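Local coordinates for probable fumarate reductase Ifc3 (Shewanella frigidimarina, PDB 1QO8), which reduces fumarate to succinate in vitro, an essentially one-way reaction, using one FAD and four covalently bound c-type hemes per subunit, and may help carry electrons to ferric iron, at residues E120-L125 with N146-D151; A136-K141 with K261-D266; A380-K385 with A412-D417; E434-G439 with Y490-A495. All blocks are in the same frame, centred on the assembly; numbering follows the deposited sequence.

Contact 1: E120-L125 with N146-D151; sequences ETTQVL and NVILVD. With FAD (flavin-adenine dinucleotide), chain G.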
# COMPACT_ATOMS: atom_id res chain seq x y z
N GLU A 120 -33.80 7.95 2.73
CA GLU A 120 -34.00 8.38 4.10
C GLU A 120 -32.80 9.25 4.46
O GLU A 120 -31.85 9.17 3.69
CB GLU A 120 -34.14 7.23 5.09
CG GLU A 120 -32.93 6.36 5.34
CD GLU A 120 -33.24 5.15 6.22
OE1 GLU A 120 -33.39 5.50 7.42
OE2 GLU A 120 -33.40 3.99 5.76
N THR A 121 -32.82 10.04 5.51
CA THR A 121 -31.67 10.93 5.73
C THR A 121 -31.45 10.94 7.24
O THR A 121 -32.47 10.68 7.93
CB THR A 121 -31.99 12.34 5.19
OG1 THR A 121 -31.99 12.37 3.75
CG2 THR A 121 -31.00 13.39 5.63
N THR A 122 -30.24 11.14 7.73
CA THR A 122 -29.96 11.19 9.15
C THR A 122 -28.96 12.33 9.35
O THR A 122 -28.53 12.73 8.30
CB THR A 122 -29.01 10.12 9.77
OG1 THR A 122 -28.69 9.12 8.84
CG2 THR A 122 -29.59 9.68 11.08
N GLN A 123 -28.49 12.65 10.54
CA GLN A 123 -27.31 13.52 10.63
C GLN A 123 -25.98 12.76 10.58
O GLN A 123 -25.01 13.15 9.90
CB GLN A 123 -27.55 14.30 11.94
CG GLN A 123 -28.80 15.17 11.68
CD GLN A 123 -29.08 16.13 12.79
OE1 GLN A 123 -28.82 15.86 13.98
NE2 GLN A 123 -29.57 17.27 12.31
N VAL A 124 -25.93 11.63 11.34
CA VAL A 124 -24.67 10.87 11.50
C VAL A 124 -24.92 9.40 11.16
O VAL A 124 -25.77 8.76 11.81
CB VAL A 124 -24.02 10.93 12.87
CG1 VAL A 124 -22.64 10.20 12.97
CG2 VAL A 124 -23.72 12.40 13.31
N LEU A 125 -24.28 8.93 10.11
CA LEU A 125 -24.28 7.51 9.76
C LEU A 125 -22.98 6.87 10.31
O LEU A 125 -21.89 7.30 9.91
CB LEU A 125 -24.15 7.32 8.26
CG LEU A 125 -24.69 6.15 7.54
CD1 LEU A 125 -23.79 5.78 6.38
CD2 LEU A 125 -25.21 4.93 8.32
N ASN A 146 -29.05 13.16 15.41
CA ASN A 146 -29.65 11.87 15.07
C ASN A 146 -28.61 10.97 14.40
O ASN A 146 -27.73 11.43 13.65
CB ASN A 146 -30.83 12.13 14.10
CG ASN A 146 -31.89 13.04 14.71
OD1 ASN A 146 -32.41 12.85 15.81
ND2 ASN A 146 -32.24 14.09 13.99
N VAL A 147 -28.75 9.66 14.59
CA VAL A 147 -27.72 8.69 14.23
C VAL A 147 -28.37 7.45 13.64
O VAL A 147 -29.35 6.97 14.18
CB VAL A 147 -26.93 8.25 15.48
CG1 VAL A 147 -26.01 7.03 15.26
CG2 VAL A 147 -26.06 9.39 15.99
N ILE A 148 -27.83 6.93 12.54
CA ILE A 148 -28.14 5.56 12.14
C ILE A 148 -26.85 4.74 12.38
O ILE A 148 -25.82 5.32 12.11
CB ILE A 148 -28.62 5.49 10.68
CG1 ILE A 148 -30.02 6.21 10.59
CG2 ILE A 148 -28.71 4.08 10.15
CD1 ILE A 148 -30.50 6.28 9.15
N LEU A 149 -26.98 3.51 12.89
CA LEU A 149 -25.78 2.71 13.18
C LEU A 149 -25.98 1.51 12.28
O LEU A 149 -27.07 0.94 12.55
CB LEU A 149 -25.69 2.23 14.63
CG LEU A 149 -24.64 1.16 14.98
CD1 LEU A 149 -23.24 1.58 14.47
CD2 LEU A 149 -24.55 0.96 16.51
N VAL A 150 -25.10 1.15 11.36
CA VAL A 150 -25.36 -0.03 10.54
C VAL A 150 -24.26 -1.09 10.70
O VAL A 150 -23.08 -0.76 10.89
CB VAL A 150 -25.47 0.28 9.04
CG1 VAL A 150 -26.62 1.28 8.73
CG2 VAL A 150 -24.21 0.94 8.48
N ASP A 151 -24.63 -2.41 10.55
CA ASP A 151 -23.52 -3.37 10.59
C ASP A 151 -23.83 -4.41 9.56
O ASP A 151 -24.98 -4.83 9.54
CB ASP A 151 -23.35 -4.02 11.99
CG ASP A 151 -22.06 -4.83 12.06
OD1 ASP A 151 -21.96 -5.89 11.45
OD2 ASP A 151 -21.15 -4.33 12.78
PA FAD G . -14.42 -4.26 14.92
O1A FAD G . -14.70 -4.60 16.36
O2A FAD G . -14.00 -5.21 14.05
O5B FAD G . -15.88 -4.06 14.37
C5B FAD G . -16.16 -3.52 13.02
C4B FAD G . -17.74 -3.68 12.74
O4B FAD G . -17.91 -3.10 11.36
C3B FAD G . -18.13 -5.18 12.55
O3B FAD G . -19.04 -5.75 13.37
C2B FAD G . -18.22 -5.38 10.99
O2B FAD G . -19.18 -6.37 10.55
C1B FAD G . -18.77 -4.06 10.62
N9A FAD G . -18.51 -3.69 9.22
C8A FAD G . -17.39 -3.94 8.46
N7A FAD G . -17.54 -3.58 7.22
C5A FAD G . -18.82 -3.05 7.13
C6A FAD G . -19.62 -2.55 6.02
N6A FAD G . -19.19 -2.47 4.79
N1A FAD G . -20.85 -2.10 6.37
C2A FAD G . -21.39 -2.24 7.63
N3A FAD G . -20.72 -2.70 8.71
C4A FAD G . -19.47 -3.11 8.38
N1 FAD G . -6.71 -5.34 21.20
C2 FAD G . -6.51 -4.84 22.39
O2 FAD G . -6.16 -3.74 22.67
N3 FAD G . -6.73 -5.59 23.58
C4 FAD G . -7.17 -6.90 23.39
O4 FAD G . -7.33 -7.61 24.34
C4X FAD G . -7.31 -7.45 22.05
N5 FAD G . -7.68 -8.73 21.88
C5X FAD G . -7.89 -9.24 20.64
C6 FAD G . -8.29 -10.58 20.54
C7 FAD G . -8.52 -11.12 19.30
C7M FAD G . -8.94 -12.54 19.11
C8 FAD G . -8.39 -10.27 18.14
C8M FAD G . -8.72 -10.83 16.79
C9 FAD G . -8.04 -8.95 18.24
C9A FAD G . -7.78 -8.39 19.47
N10 FAD G . -7.38 -7.06 19.70
C10 FAD G . -7.14 -6.57 20.93
C1' FAD G . -7.59 -6.03 18.63
C2' FAD G . -8.87 -5.20 18.95
O2' FAD G . -9.78 -6.24 19.43
C3' FAD G . -9.45 -4.80 17.57
O3' FAD G . -8.51 -4.01 16.83
C4' FAD G . -10.51 -3.68 17.84
O4' FAD G . -11.57 -4.38 18.56
C5' FAD G . -11.09 -3.29 16.43
O5' FAD G . -12.39 -2.51 16.79
P FAD G . -13.24 -1.79 15.73
O1P FAD G . -14.35 -1.14 16.51
O2P FAD G . -12.31 -1.03 15.02
O3P FAD G . -13.62 -2.86 14.83
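Ile-148 lies obliquely over the side chain of Thr-122, its CG1 3.5 Å from Thr-122 CG2 and its CD1 close to Thr-122 OG1, a buried hydroxyl oxygen with no polar partner in the model. Strands 124-127 and 147-150, parallel and joined by the crossover helix 131-143, make a Rossmann-type beta-alpha-beta unit. The chain turns a corner at Gln-123; the preceding strand, 120-122, belongs to a different sheet, beside strand 295-301. The parallel pairing is carried by Val-124, whose N donates to Asn-146 O at 2.9 Å and whose O accepts from Ile-148 N, also at 2.9 Å. At the corner Gln-123 sends out an extended chain, its CG beside its own backbone N (chi1 -66°), and OE1 takes the N-H of Asn-146 at 3.1 Å, the donor tilted from the carbonyl plane. An alanine here would remove that acceptor, and the Asn-146 N-H would probably lose its mate and the entry to the second strand some of its hold. Leu-125 CD2 packs against both Ile-148 CG2 and Val-150 CG1, while the carboxylate of Glu-120 passes Ile-148 CD1 on its way to a salt bridge with Arg-268. Past the end of strand 147-150, Asp-151 grips the FAD ribose with both oxygens: OD1 accepts from FAD O2B at 3.0 Å and OD2 from FAD O3B at 2.6 Å.

Contact 2: A136-K141 with K261-D266; sequences ASLAAK and KEQGID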
# COMPACT_ATOMS: atom_id res chain seq x y z
N ALA A 136 -18.72 5.78 18.82
CA ALA A 136 -19.03 6.91 17.97
C ALA A 136 -20.55 7.19 18.02
O ALA A 136 -20.97 8.33 18.19
CB ALA A 136 -18.51 6.64 16.52
N SER A 137 -21.42 6.22 17.80
CA SER A 137 -22.86 6.38 17.97
C SER A 137 -23.34 7.03 19.25
O SER A 137 -24.23 7.91 19.18
CB SER A 137 -23.59 5.03 17.90
OG SER A 137 -23.24 4.53 16.60
N LEU A 138 -22.88 6.57 20.40
CA LEU A 138 -23.29 7.10 21.69
C LEU A 138 -22.78 8.52 21.85
O LEU A 138 -23.49 9.39 22.45
CB LEU A 138 -22.83 6.24 22.87
CG LEU A 138 -23.52 4.88 23.06
CD1 LEU A 138 -22.61 3.80 23.66
CD2 LEU A 138 -24.81 5.02 23.88
N ALA A 139 -21.55 8.83 21.43
CA ALA A 139 -21.09 10.22 21.52
C ALA A 139 -21.83 11.11 20.52
O ALA A 139 -21.94 12.34 20.71
CB ALA A 139 -19.59 10.34 21.26
N ALA A 140 -22.27 10.55 19.39
CA ALA A 140 -22.95 11.46 18.44
C ALA A 140 -24.34 11.78 19.01
O ALA A 140 -24.77 12.93 18.87
CB ALA A 140 -22.95 10.96 17.03
N LYS A 141 -25.00 10.80 19.62
CA LYS A 141 -26.31 10.96 20.24
C LYS A 141 -26.21 11.88 21.46
O LYS A 141 -26.99 12.83 21.55
CB LYS A 141 -26.88 9.62 20.66
CG LYS A 141 -28.37 9.39 20.85
CD LYS A 141 -29.09 9.49 19.53
CE LYS A 141 -29.98 8.35 19.13
NZ LYS A 141 -31.20 8.19 19.99
N LYS A 261 -29.03 0.52 22.98
CA LYS A 261 -30.45 0.23 23.12
C LYS A 261 -31.11 1.12 24.16
O LYS A 261 -32.15 1.70 23.80
CB LYS A 261 -30.69 -1.27 23.35
CG LYS A 261 -32.16 -1.64 23.45
CD LYS A 261 -32.45 -2.95 24.15
CE LYS A 261 -33.07 -4.05 23.29
NZ LYS A 261 -33.16 -5.38 23.99
N GLU A 262 -30.57 1.44 25.31
CA GLU A 262 -31.15 2.41 26.24
C GLU A 262 -31.25 3.83 25.71
O GLU A 262 -32.18 4.56 26.11
CB GLU A 262 -30.44 2.43 27.61
CG GLU A 262 -30.69 1.16 28.42
CD GLU A 262 -29.85 0.86 29.63
OE1 GLU A 262 -29.05 1.68 30.14
OE2 GLU A 262 -29.95 -0.27 30.19
N GLN A 263 -30.37 4.34 24.86
CA GLN A 263 -30.40 5.67 24.32
C GLN A 263 -31.19 5.71 23.01
O GLN A 263 -31.05 6.71 22.32
CB GLN A 263 -29.00 6.16 23.93
CG GLN A 263 -28.06 6.42 25.09
CD GLN A 263 -28.52 7.69 25.79
OE1 GLN A 263 -28.64 8.72 25.12
NE2 GLN A 263 -28.79 7.53 27.08
N GLY A 264 -31.85 4.66 22.60
CA GLY A 264 -32.61 4.54 21.39
C GLY A 264 -31.89 4.45 20.06
O GLY A 264 -32.46 4.60 18.97
N ILE A 265 -30.59 4.18 20.08
CA ILE A 265 -29.86 3.84 18.86
C ILE A 265 -30.03 2.35 18.62
O ILE A 265 -29.42 1.56 19.41
CB ILE A 265 -28.36 4.05 19.09
CG1 ILE A 265 -28.11 5.48 19.59
CG2 ILE A 265 -27.63 3.70 17.80
CD1 ILE A 265 -26.70 5.62 20.14
N ASP A 266 -30.81 1.96 17.62
CA ASP A 266 -30.84 0.54 17.32
C ASP A 266 -29.82 0.22 16.23
O ASP A 266 -29.84 0.92 15.20
CB ASP A 266 -32.27 0.11 16.97
CG ASP A 266 -33.15 0.22 18.23
OD1 ASP A 266 -32.62 0.51 19.35
OD2 ASP A 266 -34.37 -0.00 18.07
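Helix 131-143, the crossover helix of the FAD-binding beta-alpha-beta unit, packs here against the turn that ends helix 248-262 and leads into edge strand 267-268 of the parallel sheet. Ile-265 carries most of the apolar contact. Its CD1 points at the helix backbone, 3.5 Å from Ser-137 O and 3.9 Å from Ser-137 CB, and its other side reaches Leu-149 of strand 147-150. Ser-137 OG bonds back to Gly-133 O, and it is CB and the backbone that meet Ile-265. Leu-138 and Gln-263 cross at about a right angle, Leu-138 CD2 meeting Gln-263 CG at 3.7 Å.

Lys-141, partly exposed, adds the polar bond. Its CG sits opposite its own N (chi1 -157°) and the chain bends at each later torsion, running back past Ile-265 in the opposite sense, with CE tight against Ile-265 CG1 at 3.5 Å. This curl carries NZ to Gln-263 O, 2.8 Å away and in the carbonyl plane. Gln-263 is the first residue to leave helical geometry, and Gly-264 follows with a positive phi of 72° and a bond from its N back to Lys-261 O. A methionine in place of Lys-141 would remove the ammonium and would probably leave the Gln-263 carbonyl without this donor and the turn less firmly fixed. An ammonium group on a carbonyl at the C-terminal end of helix 248-262 suits the partial negative charge expected there, so one lysine probably joins apolar cover to a favourable charge interaction.

Contact 3: A380-K385 with A412-D417; sequences AVMVNK and AWIIFD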
# COMPACT_ATOMS: atom_id res chain seq x y z
N ALA A 380 5.83 -27.54 26.10
CA ALA A 380 5.38 -28.34 24.97
C ALA A 380 6.47 -28.29 23.88
O ALA A 380 7.24 -27.38 23.81
CB ALA A 380 4.09 -27.76 24.41
N VAL A 381 6.40 -29.26 23.02
CA VAL A 381 7.18 -29.47 21.85
C VAL A 381 6.36 -29.04 20.59
O VAL A 381 5.15 -29.17 20.64
CB VAL A 381 7.46 -30.98 21.77
CG1 VAL A 381 8.14 -31.46 20.49
CG2 VAL A 381 8.35 -31.37 22.97
N MET A 382 7.09 -28.61 19.54
CA MET A 382 6.46 -28.26 18.27
C MET A 382 7.08 -29.10 17.16
O MET A 382 8.30 -29.11 17.03
CB MET A 382 6.59 -26.76 17.99
CG MET A 382 5.72 -26.32 16.77
SD MET A 382 5.67 -24.52 16.66
CE MET A 382 7.40 -24.08 16.54
N VAL A 383 6.19 -29.73 16.43
CA VAL A 383 6.51 -30.73 15.43
C VAL A 383 5.76 -30.42 14.11
O VAL A 383 4.68 -29.77 14.12
CB VAL A 383 6.09 -31.99 16.18
CG1 VAL A 383 5.00 -32.84 15.65
CG2 VAL A 383 7.28 -32.75 16.75
N ASN A 384 6.36 -30.79 12.99
CA ASN A 384 5.70 -30.47 11.70
C ASN A 384 4.69 -31.55 11.38
O ASN A 384 4.46 -32.43 12.24
CB ASN A 384 6.74 -30.25 10.62
CG ASN A 384 7.49 -31.52 10.26
OD1 ASN A 384 7.18 -32.67 10.65
ND2 ASN A 384 8.50 -31.20 9.45
N LYS A 385 4.04 -31.50 10.22
CA LYS A 385 3.04 -32.52 9.86
C LYS A 385 3.52 -33.96 9.87
O LYS A 385 2.73 -34.93 9.98
CB LYS A 385 2.56 -32.16 8.43
CG LYS A 385 2.36 -33.29 7.46
CD LYS A 385 2.02 -32.88 6.03
CE LYS A 385 1.91 -34.15 5.17
NZ LYS A 385 3.31 -34.61 4.81
N ALA A 412 1.89 -26.34 12.10
CA ALA A 412 2.72 -27.27 12.95
C ALA A 412 1.75 -27.84 13.96
O ALA A 412 0.54 -27.47 14.02
CB ALA A 412 3.86 -26.44 13.56
N TRP A 413 2.22 -28.76 14.75
CA TRP A 413 1.49 -29.29 15.90
C TRP A 413 2.16 -28.90 17.22
O TRP A 413 3.38 -29.10 17.43
CB TRP A 413 1.53 -30.80 15.74
CG TRP A 413 0.71 -31.39 14.63
CD1 TRP A 413 1.17 -31.96 13.49
CD2 TRP A 413 -0.72 -31.57 14.63
NE1 TRP A 413 0.10 -32.41 12.76
CE2 TRP A 413 -1.05 -32.21 13.44
CE3 TRP A 413 -1.72 -31.30 15.53
CZ2 TRP A 413 -2.38 -32.55 13.08
CZ3 TRP A 413 -3.04 -31.61 15.23
CH2 TRP A 413 -3.35 -32.22 13.98
N ILE A 414 1.40 -28.46 18.22
CA ILE A 414 2.03 -28.30 19.53
C ILE A 414 1.62 -29.48 20.43
O ILE A 414 0.41 -29.75 20.44
CB ILE A 414 1.76 -26.95 20.14
CG1 ILE A 414 2.58 -25.91 19.35
CG2 ILE A 414 2.07 -26.92 21.63
CD1 ILE A 414 2.26 -24.48 19.65
N ILE A 415 2.62 -30.14 21.01
CA ILE A 415 2.52 -31.53 21.53
C ILE A 415 2.98 -31.63 22.97
O ILE A 415 3.78 -30.76 23.28
CB ILE A 415 3.37 -32.34 20.59
CG1 ILE A 415 2.24 -32.89 19.73
CG2 ILE A 415 4.53 -33.33 20.65
CD1 ILE A 415 2.53 -32.50 18.33
N PHE A 416 2.30 -32.43 23.80
CA PHE A 416 2.67 -32.45 25.21
C PHE A 416 2.04 -33.70 25.83
O PHE A 416 1.25 -34.34 25.12
CB PHE A 416 2.38 -31.18 26.01
CG PHE A 416 0.95 -30.74 25.80
CD1 PHE A 416 -0.09 -31.32 26.53
CD2 PHE A 416 0.67 -29.81 24.77
CE1 PHE A 416 -1.40 -30.85 26.27
CE2 PHE A 416 -0.64 -29.35 24.54
CZ PHE A 416 -1.67 -29.89 25.28
N ASP A 417 2.42 -34.04 27.08
CA ASP A 417 1.80 -35.30 27.60
C ASP A 417 0.98 -34.89 28.78
O ASP A 417 0.85 -33.66 29.01
CB ASP A 417 2.95 -36.28 27.93
CG ASP A 417 3.70 -35.92 29.20
OD1 ASP A 417 3.66 -34.78 29.75
OD2 ASP A 417 4.41 -36.84 29.71
O HOH W 1 0.04 -34.16 10.41
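Val-381 and Val-383 each exchange two backbone bonds with their partners, Ile-415 and Trp-413, and so pair strands 381-383 and 412-417 as antiparallel neighbours in the mixed sheet of the flavoprotein region, where strand 489-505 bonds the far edge of 412-417. Val-383 O receives Trp-413 N at 2.7 Å, almost straight at 176°; Val-381 O takes Ile-415 N at 2.7 Å, less straight, at 157°. The return bonds, Val-381 N to Ile-415 O and Val-383 N to Trp-413 O, are both 3.0 Å. Between them Met-382 and Ile-414 form the non-hydrogen-bonded pair, and Met-382 N turns outward to Glu-393.

The indole N-H is satisfied less directly. A water in the ring plane at its edge accepts from Trp-413 NE1 at 2.9 Å and donates to Lys-385 O at 2.8 Å. Asn-384 OD1 accepts from Asn-388 N and ND2 bonds Gln-407 OE1.

On the valine face Val-383 CG1 meets Ile-415 CD1 diagonally at 3.7 Å, and Val-381 packs on Ile-415 CG2; on the other face Met-382 CG touches Ala-412 CB and Ala-380 CB lies against Ile-414 CG2. The Ile-414 side chain is about 8 Å from those of His-360 and Glu-373, which probably bind succinate. In so buried a place, this pairing answers the main-chain polar groups while the side chains that meet between the paired strands are mostly apolar.

Contact 4: E434-G439 with Y490-A495; sequences EMLYKG and YAVKVA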
# COMPACT_ATOMS: atom_id res chain seq x y z
N GLU A 434 -12.54 -28.51 22.43
CA GLU A 434 -12.26 -29.58 21.52
C GLU A 434 -11.12 -29.25 20.56
O GLU A 434 -11.02 -29.86 19.48
CB GLU A 434 -13.54 -30.00 20.73
CG GLU A 434 -14.73 -30.34 21.65
CD GLU A 434 -16.01 -30.61 20.85
OE1 GLU A 434 -16.12 -30.80 19.63
OE2 GLU A 434 -17.06 -30.74 21.45
N MET A 435 -10.11 -28.52 21.02
CA MET A 435 -8.94 -28.30 20.13
C MET A 435 -7.83 -29.34 20.18
O MET A 435 -6.94 -29.45 19.30
CB MET A 435 -8.42 -26.91 20.56
CG MET A 435 -9.44 -25.82 20.03
SD MET A 435 -8.83 -24.28 20.85
CE MET A 435 -7.36 -23.95 19.84
N LEU A 436 -7.89 -30.19 21.22
CA LEU A 436 -6.75 -31.16 21.35
C LEU A 436 -7.05 -32.48 20.72
O LEU A 436 -8.07 -33.12 21.10
CB LEU A 436 -6.51 -31.42 22.85
CG LEU A 436 -6.21 -30.18 23.68
CD1 LEU A 436 -5.74 -30.68 25.03
CD2 LEU A 436 -5.26 -29.24 22.89
N TYR A 437 -6.18 -32.98 19.85
CA TYR A 437 -6.16 -34.39 19.51
C TYR A 437 -5.49 -35.18 20.65
O TYR A 437 -4.65 -34.60 21.34
CB TYR A 437 -5.29 -34.59 18.26
CG TYR A 437 -5.97 -34.05 16.99
CD1 TYR A 437 -6.15 -32.71 16.76
CD2 TYR A 437 -6.39 -34.97 16.02
CE1 TYR A 437 -6.75 -32.23 15.59
CE2 TYR A 437 -7.00 -34.53 14.85
CZ TYR A 437 -7.18 -33.18 14.66
OH TYR A 437 -7.79 -32.78 13.48
N LYS A 438 -5.83 -36.46 20.82
CA LYS A 438 -5.19 -37.15 21.94
C LYS A 438 -5.04 -38.63 21.66
O LYS A 438 -5.67 -39.10 20.74
CB LYS A 438 -5.89 -36.98 23.27
CG LYS A 438 -7.34 -37.35 23.34
CD LYS A 438 -7.96 -36.77 24.63
CE LYS A 438 -8.05 -35.25 24.52
NZ LYS A 438 -9.32 -34.71 25.11
N GLY A 439 -4.06 -39.25 22.29
CA GLY A 439 -3.81 -40.68 22.00
C GLY A 439 -3.40 -41.23 23.41
O GLY A 439 -2.72 -40.55 24.17
N TYR A 490 -1.08 -35.39 23.72
CA TYR A 490 -1.99 -34.41 23.16
C TYR A 490 -1.35 -33.64 22.01
O TYR A 490 -0.13 -33.47 22.05
CB TYR A 490 -2.29 -33.34 24.22
CG TYR A 490 -3.12 -33.91 25.36
CD1 TYR A 490 -4.51 -33.97 25.32
CD2 TYR A 490 -2.44 -34.41 26.48
CE1 TYR A 490 -5.21 -34.53 26.40
CE2 TYR A 490 -3.12 -34.94 27.56
CZ TYR A 490 -4.50 -34.98 27.50
OH TYR A 490 -5.16 -35.51 28.58
N ALA A 491 -2.20 -33.12 21.10
CA ALA A 491 -1.69 -32.15 20.11
C ALA A 491 -2.74 -31.10 19.71
O ALA A 491 -3.93 -31.43 19.59
CB ALA A 491 -1.29 -32.88 18.85
N VAL A 492 -2.25 -29.89 19.39
CA VAL A 492 -3.11 -28.88 18.85
C VAL A 492 -2.53 -28.40 17.48
O VAL A 492 -1.31 -28.15 17.43
CB VAL A 492 -3.12 -27.48 19.44
CG1 VAL A 492 -4.51 -26.86 19.33
CG2 VAL A 492 -2.34 -27.29 20.70
N LYS A 493 -3.41 -28.24 16.49
CA LYS A 493 -2.89 -27.82 15.18
C LYS A 493 -2.80 -26.32 15.04
O LYS A 493 -3.75 -25.63 15.42
CB LYS A 493 -3.77 -28.44 14.09
CG LYS A 493 -3.26 -28.24 12.66
CD LYS A 493 -4.30 -29.04 11.82
CE LYS A 493 -3.93 -29.35 10.43
NZ LYS A 493 -5.10 -30.11 9.77
N VAL A 494 -1.61 -25.74 14.74
CA VAL A 494 -1.48 -24.27 14.70
C VAL A 494 -0.78 -23.74 13.48
O VAL A 494 -0.18 -24.47 12.72
CB VAL A 494 -0.69 -23.76 15.92
CG1 VAL A 494 -1.34 -24.31 17.20
CG2 VAL A 494 0.78 -24.26 15.85
N ALA A 495 -0.86 -22.45 13.21
CA ALA A 495 -0.24 -21.74 12.13
C ALA A 495 -0.26 -20.28 12.49
O ALA A 495 -1.05 -19.79 13.30
CB ALA A 495 -0.96 -22.08 10.83
O HOH W 2 -6.20 -28.72 16.86
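Leu-436 and Tyr-490 both carry CG beside their own backbone N (chi1 -58° and -69°), which brings Leu-436 CD1 up to the tyrosine ring, 3.5 Å from Tyr-490 CD1. Lys-438 takes the rarer setting, CG between N and the carbonyl carbon (chi1 55°), and lies alongside Tyr-490; its CE comes to the ring edge near the plane, 3.5 Å from Tyr-490 CE1. The ammonium goes on to a salt bridge with Asp-431.

Tyr-437 and Ala-491 form a hydrogen-bonded antiparallel pair: Tyr-437 N donates to Ala-491 O at 2.7 Å, and Ala-491 N returns to Tyr-437 O at 2.9 Å. Where the strands part, a water carries the link on, donating to Met-435 O at 2.7 Å and accepting from Lys-493 N at 2.9 Å. Val-492 fills the same end, its CG1 on Met-435 and its CG2 on Leu-436.

Glu-434, with positive phi, and Met-435 N, bonded to Tyr-430 O, belong to the Schellman motif that ends helix 425-432; the Met-435 side chain is about 6 Å from that of His-83, an axial heme ligand. Strand 437-439 leaves that helix to pair with strand 489-505, with Leu-445 of helix 442-448 against Tyr-437 and Ala-491.

The four contacts fall into two pairs, about 43 to 50 Å apart between centres and on opposite sides of the chain's centre. Contacts 1 and 2 share the beta-alpha-beta unit at the FAD: Val-147 and Leu-149 of one strand rest on Ala-140 and Ser-137 of its crossover helix, and Leu-149 also meets Ile-265. Both are partly buried, and each adds a side-chain-to-backbone bond near the surface. Contacts 3 and 4 are more deeply buried and belong to one mixed sheet, in which strands 412-417 and 489-505 are neighbours, probably bonded through Ile-414 N and Val-492 O. There antiparallel backbone pairing dominates, helped by a bridging water in each.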